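Local coordinates for aspartokinase 1, chloroplastic (Arabidopsis thaliana, PDB 2CDQ), which catalyses the ATP-dependent phosphorylation of L-aspartate to 4-phospho-L-aspartate, the first step of the aspartate-family amino-acid pathway, and binds lysine and S-adenosylmethionine as allosteric effectors, at residues Asn87-Glu92 against Leu125-Ala130; Leu344-Thr349 against Ala412-Leu417; Arg350-Val355 against Thr377-Ile382. All coordinates share one frame; numbering follows the deposited sequence.

Contact 1 (Asn87-Glu92 against Leu125-Ala130)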
loop_
_atom_site.group_PDB
_atom_site.type_symbol
_atom_site.label_atom_id
_atom_site.label_comp_id
_atom_site.label_asym_id
_atom_site.label_seq_id
_atom_site.Cartn_x
_atom_site.Cartn_y
_atom_site.Cartn_z
ATOM N N ASN A 87 -20.642 -25.756 36.742
ATOM C CA ASN A 87 -20.718 -26.271 35.376
ATOM C C ASN A 87 -19.374 -26.540 34.697
ATOM O O ASN A 87 -19.330 -27.227 33.668
ATOM C CB ASN A 87 -21.538 -25.315 34.506
ATOM C CG ASN A 87 -22.945 -25.123 35.021
ATOM O OD1 ASN A 87 -23.629 -26.084 35.380
ATOM N ND2 ASN A 87 -23.389 -23.874 35.054
ATOM N N ALA A 88 -18.295 -26.005 35.272
ATOM C CA ALA A 88 -16.950 -26.087 34.682
ATOM C C ALA A 88 -16.481 -27.516 34.419
ATOM O O ALA A 88 -15.795 -27.781 33.428
ATOM C CB ALA A 88 -15.938 -25.350 35.547
ATOM N N SER A 89 -16.865 -28.429 35.309
ATOM C CA SER A 89 -16.531 -29.850 35.182
ATOM C C SER A 89 -17.172 -30.494 33.946
ATOM O O SER A 89 -16.756 -31.574 33.520
ATOM C CB SER A 89 -16.962 -30.609 36.442
ATOM O OG SER A 89 -16.569 -29.909 37.626
ATOM N N GLU A 90 -18.173 -29.816 33.379
ATOM C CA GLU A 90 -18.958 -30.339 32.259
ATOM C C GLU A 90 -18.652 -29.676 30.908
ATOM O O GLU A 90 -19.360 -29.917 29.927
ATOM C CB GLU A 90 -20.462 -30.245 32.569
ATOM C CG GLU A 90 -21.014 -31.390 33.420
ATOM C CD GLU A 90 -20.460 -31.411 34.844
ATOM O OE1 GLU A 90 -20.213 -32.522 35.367
ATOM O OE2 GLU A 90 -20.265 -30.325 35.439
ATOM N N ILE A 91 -17.603 -28.854 30.853
ATOM C CA ILE A 91 -17.219 -28.193 29.601
ATOM C C ILE A 91 -16.867 -29.229 28.533
ATOM O O ILE A 91 -15.974 -30.059 28.726
ATOM C CB ILE A 91 -16.055 -27.191 29.788
ATOM C CG1 ILE A 91 -16.491 -26.031 30.692
ATOM C CG2 ILE A 91 -15.586 -26.660 28.435
ATOM C CD1 ILE A 91 -15.369 -25.082 31.090
ATOM N N GLU A 92 -17.600 -29.168 27.422
ATOM C CA GLU A 92 -17.435 -30.071 26.280
ATOM C C GLU A 92 -15.983 -30.317 25.890
ATOM O O GLU A 92 -15.558 -31.467 25.757
ATOM C CB GLU A 92 -18.209 -29.532 25.075
ATOM C CG GLU A 92 -19.447 -30.335 24.711
ATOM C CD GLU A 92 -19.120 -31.514 23.807
ATOM O OE1 GLU A 92 -19.402 -31.415 22.592
ATOM O OE2 GLU A 92 -18.567 -32.525 24.303
ATOM N N LEU A 125 -7.814 -25.425 37.024
ATOM C CA LEU A 125 -7.562 -24.105 36.441
ATOM C C LEU A 125 -8.820 -23.524 35.816
ATOM O O LEU A 125 -9.105 -22.337 35.973
ATOM C CB LEU A 125 -6.441 -24.162 35.402
ATOM C CG LEU A 125 -6.074 -22.820 34.755
ATOM C CD1 LEU A 125 -5.179 -21.987 35.656
ATOM C CD2 LEU A 125 -5.406 -23.044 33.423
ATOM N N LEU A 126 -9.569 -24.366 35.111
ATOM C CA LEU A 126 -10.816 -23.945 34.480
ATOM C C LEU A 126 -11.871 -23.612 35.532
ATOM O O LEU A 126 -12.653 -22.675 35.363
ATOM C CB LEU A 126 -11.324 -25.017 33.509
ATOM C CG LEU A 126 -10.544 -25.213 32.203
ATOM C CD1 LEU A 126 -10.877 -26.566 31.577
ATOM C CD2 LEU A 126 -10.802 -24.076 31.214
ATOM N N LYS A 127 -11.875 -24.379 36.621
ATOM C CA LYS A 127 -12.745 -24.108 37.762
ATOM C C LYS A 127 -12.433 -22.717 38.313
ATOM O O LYS A 127 -13.339 -21.984 38.726
ATOM C CB LYS A 127 -12.553 -25.174 38.840
ATOM C CG LYS A 127 -13.831 -25.604 39.555
ATOM C CD LYS A 127 -13.720 -27.080 39.983
ATOM C CE LYS A 127 -14.877 -27.542 40.879
ATOM N NZ LYS A 127 -14.671 -27.182 42.318
ATOM N N GLY A 128 -11.148 -22.360 38.296
ATOM C CA GLY A 128 -10.693 -21.031 38.692
ATOM C C GLY A 128 -11.215 -19.936 37.779
ATOM O O GLY A 128 -11.823 -18.973 38.244
ATOM N N ILE A 129 -10.980 -20.094 36.477
ATOM C CA ILE A 129 -11.495 -19.177 35.451
ATOM C C ILE A 129 -13.018 -19.005 35.577
ATOM O O ILE A 129 -13.530 -17.888 35.489
ATOM C CB ILE A 129 -11.104 -19.647 34.010
ATOM C CG1 ILE A 129 -9.584 -19.806 33.895
ATOM C CG2 ILE A 129 -11.607 -18.664 32.946
ATOM C CD1 ILE A 129 -9.125 -20.665 32.749
ATOM N N ALA A 130 -13.718 -20.116 35.805
ATOM C CA ALA A 130 -15.175 -20.127 35.936
ATOM C C ALA A 130 -15.662 -19.292 37.110
ATOM O O ALA A 130 -16.630 -18.546 36.973
ATOM C CB ALA A 130 -15.683 -21.550 36.061
#
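Ala-88 turns its methyl group onto the helix 113-132, where CB of Ala-88 meets CB of Ala-130 at 3.8 Å. The same methyl also rests on the helix backbone: CB of Ala-88 lies 4.1 Å from CA of Lys-127 and 4.2 Å from the carbonyl O of Leu-126. That oxygen is already engaged within the helix, accepting the bond from N of Ala-130. The small side chain of Ala-88 lets its backbone approach the helix, to 5.6 Å between CA of Ala-88 and CA of Lys-127. Lys-127 runs along the margin of this small apolar patch. Its CB stands 4.7 Å from CB of Ala-88, and chi1 of -142° sets its CG beside the same methyl, at 4.5 Å, so the first half of the chain flanks the alanine. The rest passes along Ser-89: CD goes by the serine, and CE reaches 4.4 Å from its OG. NZ, at the exposed end, continues past and stays beyond hydrogen-bonding distance of that hydroxyl. Ile-91 points toward helix 113-132 from the N-cap position of helix 92-108 and also packs on Ala-80, while Leu-126 lies on Ala-76; helix 69-80 thus lines the buried side. The contact thereby joins the loop entering helix 92-108 to helix 113-132 in the amino acid kinase region, away from the substrate and effector sites. No hydrogen bond or salt bridge crosses it, so the loop is held here by van der Waals contact between small groups, with the lysine charge kept at the outer margin.

Contact 2 (Leu344-Thr349 against Ala412-Leu417)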
loop_
_atom_site.group_PDB
_atom_site.type_symbol
_atom_site.label_atom_id
_atom_site.label_comp_id
_atom_site.label_asym_id
_atom_site.label_seq_id
_atom_site.Cartn_x
_atom_site.Cartn_y
_atom_site.Cartn_z
ATOM N N LEU A 344 -11.219 -3.280 1.535
ATOM C CA LEU A 344 -11.683 -1.911 1.764
ATOM C C LEU A 344 -11.083 -0.942 0.768
ATOM O O LEU A 344 -9.908 -1.049 0.424
ATOM C CB LEU A 344 -11.370 -1.438 3.186
ATOM C CG LEU A 344 -12.319 -1.938 4.276
ATOM C CD1 LEU A 344 -11.662 -3.072 5.025
ATOM C CD2 LEU A 344 -12.675 -0.815 5.226
ATOM N N ASP A 345 -11.905 0.002 0.313
ATOM C CA ASP A 345 -11.468 1.064 -0.587
ATOM C C ASP A 345 -11.671 2.428 0.070
ATOM O O ASP A 345 -12.760 2.739 0.556
ATOM C CB ASP A 345 -12.232 0.980 -1.908
ATOM C CG ASP A 345 -11.799 2.035 -2.908
ATOM O OD1 ASP A 345 -10.580 2.187 -3.144
ATOM O OD2 ASP A 345 -12.688 2.707 -3.472
ATOM N N ILE A 346 -10.616 3.234 0.082
ATOM C CA ILE A 346 -10.623 4.516 0.782
ATOM C C ILE A 346 -10.215 5.625 -0.191
ATOM O O ILE A 346 -9.028 5.796 -0.484
ATOM C CB ILE A 346 -9.667 4.473 2.014
ATOM C CG1 ILE A 346 -10.118 3.401 3.008
ATOM C CG2 ILE A 346 -9.579 5.825 2.712
ATOM C CD1 ILE A 346 -9.002 2.859 3.857
ATOM N N ALA A 347 -11.198 6.376 -0.691
ATOM C CA ALA A 347 -10.943 7.399 -1.716
ATOM C C ALA A 347 -11.116 8.827 -1.222
ATOM O O ALA A 347 -12.133 9.159 -0.619
ATOM C CB ALA A 347 -11.818 7.165 -2.940
ATOM N N SER A 348 -10.119 9.665 -1.494
ATOM C CA SER A 348 -10.196 11.097 -1.200
ATOM C C SER A 348 -9.334 11.905 -2.167
ATOM O O SER A 348 -8.204 11.524 -2.456
ATOM C CB SER A 348 -9.775 11.384 0.248
ATOM O OG SER A 348 -9.772 12.778 0.519
ATOM N N THR A 349 -9.864 13.025 -2.654
ATOM C CA THR A 349 -9.112 13.917 -3.549
ATOM C C THR A 349 -7.988 14.656 -2.804
ATOM O O THR A 349 -7.041 15.150 -3.421
ATOM C CB THR A 349 -10.038 14.956 -4.250
ATOM O OG1 THR A 349 -10.623 15.830 -3.274
ATOM C CG2 THR A 349 -11.144 14.264 -5.054
ATOM N N ALA A 412 -12.707 10.136 4.413
ATOM C CA ALA A 412 -12.794 9.671 3.018
ATOM C C ALA A 412 -14.143 9.054 2.619
ATOM O O ALA A 412 -15.044 8.906 3.453
ATOM C CB ALA A 412 -11.665 8.691 2.722
ATOM N N VAL A 413 -14.270 8.722 1.331
ATOM C CA VAL A 413 -15.379 7.908 0.831
ATOM C C VAL A 413 -14.924 6.453 0.847
ATOM O O VAL A 413 -13.947 6.084 0.178
ATOM C CB VAL A 413 -15.835 8.304 -0.596
ATOM C CG1 VAL A 413 -17.014 7.443 -1.033
ATOM C CG2 VAL A 413 -16.213 9.780 -0.664
ATOM N N VAL A 414 -15.644 5.634 1.613
ATOM C CA VAL A 414 -15.224 4.273 1.939
ATOM C C VAL A 414 -16.154 3.227 1.330
ATOM O O VAL A 414 -17.369 3.419 1.283
ATOM C CB VAL A 414 -15.161 4.076 3.474
ATOM C CG1 VAL A 414 -14.383 2.813 3.834
ATOM C CG2 VAL A 414 -14.527 5.292 4.143
ATOM N N ASN A 415 -15.567 2.126 0.859
ATOM C CA ASN A 415 -16.323 0.988 0.336
ATOM C C ASN A 415 -15.812 -0.342 0.866
ATOM O O ASN A 415 -14.624 -0.652 0.735
ATOM C CB ASN A 415 -16.294 0.967 -1.193
ATOM C CG ASN A 415 -17.489 1.662 -1.811
ATOM O OD1 ASN A 415 -17.735 2.845 -1.568
ATOM N ND2 ASN A 415 -18.235 0.929 -2.626
ATOM N N LEU A 416 -16.710 -1.123 1.464
ATOM C CA LEU A 416 -16.371 -2.458 1.963
ATOM C C LEU A 416 -16.865 -3.531 0.997
ATOM O O LEU A 416 -18.013 -3.489 0.541
ATOM C CB LEU A 416 -16.967 -2.683 3.356
ATOM C CG LEU A 416 -16.378 -3.801 4.224
ATOM C CD1 LEU A 416 -16.558 -3.477 5.689
ATOM C CD2 LEU A 416 -16.994 -5.153 3.910
ATOM N N LEU A 417 -15.997 -4.488 0.684
ATOM C CA LEU A 417 -16.367 -5.582 -0.211
ATOM C C LEU A 417 -15.992 -6.946 0.379
ATOM O O LEU A 417 -14.812 -7.292 0.487
ATOM C CB LEU A 417 -15.760 -5.380 -1.608
ATOM C CG LEU A 417 -16.216 -4.126 -2.371
ATOM C CD1 LEU A 417 -15.082 -3.540 -3.199
ATOM C CD2 LEU A 417 -17.454 -4.376 -3.229
#
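An antiparallel strand pair joins residues 344-347 to residues 413-417 at one margin of a four-stranded sheet, the axes 4.7 Å apart and 168° between their directions. Asp-345 and Asn-415 form one hydrogen-bonded pair, with N of Asp-345 to O of Asn-415 at 2.8 Å and N of Asn-415 to O of Asp-345 at 2.9 Å, both donors in the carbonyl plane. Ala-347 and Val-413 form the next; the bond from N of Ala-347 to O of Val-413 is nearly straight (176° at the hydrogen). The strand order 2-3-1-4, with two helices on one face, is that of the ACT domain, and this pair is its first strand beside its fourth. The face of Leu-344, Ile-346, Val-414 and Leu-416 lies under helices 357-367 and 398-408. There, CD2 of Leu-344 comes 4.2 Å from CG1 of Val-414, and CG2 of Ile-346 reaches 3.5 Å to CB of Ala-412 just before the strand. The other face carries Asp-345, Ala-347, Val-413 and Asn-415. OD1 of Asp-345 is hydrogen-bonded to OG of Ser-383 and forms a salt bridge with NZ of Lys-459 of the second subunit.

Contact 3 (Arg350-Val355 against Thr377-Ile382). With LYS (lysine), chain G.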
loop_
_atom_site.group_PDB
_atom_site.type_symbol
_atom_site.label_atom_id
_atom_site.label_comp_id
_atom_site.label_asym_id
_atom_site.label_seq_id
_atom_site.Cartn_x
_atom_site.Cartn_y
_atom_site.Cartn_z
ATOM N N ARG A 350 -8.106 14.706 -1.477
ATOM C CA ARG A 350 -7.199 15.466 -0.614
ATOM C C ARG A 350 -5.847 14.804 -0.361
ATOM O O ARG A 350 -4.887 15.487 -0.000
ATOM C CB ARG A 350 -7.857 15.742 0.741
ATOM C CG ARG A 350 -9.007 16.730 0.719
ATOM C CD ARG A 350 -9.315 17.176 2.136
ATOM N NE ARG A 350 -10.706 17.594 2.294
ATOM C CZ ARG A 350 -11.156 18.823 2.054
ATOM N NH1 ARG A 350 -10.329 19.774 1.632
ATOM N NH2 ARG A 350 -12.441 19.100 2.237
ATOM N N MET A 351 -5.770 13.485 -0.532
ATOM C CA MET A 351 -4.536 12.755 -0.229
ATOM C C MET A 351 -3.401 12.998 -1.234
ATOM O O MET A 351 -2.232 12.821 -0.896
ATOM C CB MET A 351 -4.805 11.253 -0.044
ATOM C CG MET A 351 -5.242 10.508 -1.297
ATOM S SD MET A 351 -5.316 8.725 -1.049
ATOM C CE MET A 351 -6.772 8.563 -0.017
ATOM N N LEU A 352 -3.746 13.404 -2.455
ATOM C CA LEU A 352 -2.743 13.678 -3.483
ATOM C C LEU A 352 -1.960 14.942 -3.128
ATOM O O LEU A 352 -2.437 16.063 -3.322
ATOM C CB LEU A 352 -3.394 13.801 -4.871
ATOM C CG LEU A 352 -2.528 13.597 -6.126
ATOM C CD1 LEU A 352 -3.386 13.651 -7.376
ATOM C CD2 LEU A 352 -1.384 14.598 -6.240
ATOM N N GLY A 353 -0.756 14.747 -2.601
ATOM C CA GLY A 353 0.089 15.854 -2.165
ATOM C C GLY A 353 -0.039 16.234 -0.696
ATOM O O GLY A 353 0.473 17.280 -0.284
ATOM N N GLN A 354 -0.717 15.403 0.097
ATOM C CA GLN A 354 -0.861 15.661 1.527
ATOM C C GLN A 354 0.045 14.770 2.357
ATOM O O GLN A 354 0.162 13.580 2.089
ATOM C CB GLN A 354 -2.312 15.460 1.981
ATOM C CG GLN A 354 -2.554 15.913 3.426
ATOM C CD GLN A 354 -3.995 15.753 3.873
ATOM O OE1 GLN A 354 -4.388 14.706 4.392
ATOM N NE2 GLN A 354 -4.787 16.805 3.692
ATOM N N VAL A 355 0.683 15.354 3.363
ATOM C CA VAL A 355 1.443 14.590 4.352
ATOM C C VAL A 355 0.455 14.059 5.392
ATOM O O VAL A 355 -0.388 14.805 5.889
ATOM C CB VAL A 355 2.536 15.463 5.053
ATOM C CG1 VAL A 355 3.270 14.671 6.123
ATOM C CG2 VAL A 355 3.533 16.014 4.044
ATOM N N THR A 377 -2.561 1.393 -4.053
ATOM C CA THR A 377 -2.976 2.793 -4.097
ATOM C C THR A 377 -3.336 3.234 -5.501
ATOM O O THR A 377 -3.000 2.561 -6.473
ATOM C CB THR A 377 -1.844 3.715 -3.627
ATOM O OG1 THR A 377 -0.634 3.342 -4.290
ATOM C CG2 THR A 377 -1.650 3.620 -2.116
ATOM N N SER A 378 -4.035 4.363 -5.593
ATOM C CA SER A 378 -4.115 5.145 -6.829
ATOM C C SER A 378 -3.847 6.612 -6.461
ATOM O O SER A 378 -3.546 6.912 -5.298
ATOM C CB SER A 378 -5.470 4.967 -7.521
ATOM O OG SER A 378 -6.460 5.820 -6.967
ATOM N N GLU A 379 -3.952 7.522 -7.429
ATOM C CA GLU A 379 -3.655 8.943 -7.173
ATOM C C GLU A 379 -4.529 9.551 -6.079
ATOM O O GLU A 379 -4.086 10.449 -5.366
ATOM C CB GLU A 379 -3.760 9.792 -8.450
ATOM C CG GLU A 379 -2.973 9.271 -9.659
ATOM C CD GLU A 379 -1.461 9.348 -9.496
ATOM O OE1 GLU A 379 -0.969 10.061 -8.591
ATOM O OE2 GLU A 379 -0.759 8.686 -10.290
ATOM N N VAL A 380 -5.760 9.061 -5.950
ATOM C CA VAL A 380 -6.711 9.589 -4.957
ATOM C C VAL A 380 -7.399 8.509 -4.120
ATOM O O VAL A 380 -8.487 8.729 -3.575
ATOM C CB VAL A 380 -7.809 10.477 -5.607
ATOM C CG1 VAL A 380 -7.205 11.741 -6.171
ATOM C CG2 VAL A 380 -8.583 9.705 -6.676
ATOM N N SER A 381 -6.778 7.341 -4.024
ATOM C CA SER A 381 -7.356 6.259 -3.241
ATOM C C SER A 381 -6.304 5.321 -2.695
ATOM O O SER A 381 -5.222 5.162 -3.273
ATOM C CB SER A 381 -8.386 5.467 -4.057
ATOM O OG SER A 381 -7.764 4.598 -4.993
ATOM N N ILE A 382 -6.635 4.715 -1.564
ATOM C CA ILE A 382 -5.872 3.592 -1.052
ATOM C C ILE A 382 -6.817 2.415 -0.775
ATOM O O ILE A 382 -7.874 2.578 -0.168
ATOM C CB ILE A 382 -4.865 3.986 0.108
ATOM C CG1 ILE A 382 -4.711 2.878 1.149
ATOM C CG2 ILE A 382 -5.244 5.316 0.775
ATOM C CD1 ILE A 382 -5.489 3.137 2.423
HETATM N N LYS G . -1.123 11.312 2.828
HETATM C CA LYS G . -0.414 10.336 1.979
HETATM C C LYS G . 1.035 10.424 2.402
HETATM O O LYS G . 1.353 10.818 3.534
HETATM C CB LYS G . -0.567 10.704 0.496
HETATM C CG LYS G . -0.580 9.504 -0.473
HETATM C CD LYS G . -1.928 8.814 -0.567
HETATM C CE LYS G . -1.892 7.599 -1.514
HETATM N NZ LYS G . -1.649 7.931 -2.963
HETATM O OXT LYS G . 1.920 10.108 1.621
#
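The allosteric lysine site of the first ACT domain is built partly from this contact, where loop 350-355 faces the tip of a beta hairpin. SD of Met-351 touches both the effector's aliphatic chain and the hairpin, 3.4 Å from CD of the lysine and 3.6 Å from N of Ser-381. Met-351 CG sits between backbone N and carbonyl carbon (chi1 67°), and a bend at chi3 brings CE across the Ile-382 side chain at about a right angle, 3.7 Å from CG2. Leu-352 meets the hairpin turn instead, its CB 3.5 Å from O and its CD1 4.0 Å from CB of Glu-379. In ACT topology the loop links the first strand to the first helix, and the hairpin joins the second and third strands. A type II turn from Met-351 to Gln-354, with Gly-353 in its third position, shapes the loop. The lysine bridges the two segments through backbone carbonyls: its N donates to O of Gln-354 at 2.7 Å, and its NZ to O of Ser-378 at 3.2 Å. N of Gly-356 in the same chain and O of Asp-373 of the second subunit also hydrogen-bond the effector, at the dimer interface.

Contact 1 comes first along the chain and belongs to the amino acid kinase region; its centre is about 45 Å from that of contact 2 and about 52 Å from that of contact 3, and it touches neither. Contacts 2 and 3 share the first ACT domain, their centres about 11 Å apart. Strand 341-347 lies between strands 381-386 and 413-418 in one sheet, and backbone hydrogen bonds of Ser-348 with Val-380 and of Ile-346 with Ile-382 connect the two contacts. Both segments of contact 3 fall in sequence between those of contact 2. Both contacts touch the second subunit, so the regulatory sheet and lysine site sit at the dimer interface, away from contact 1.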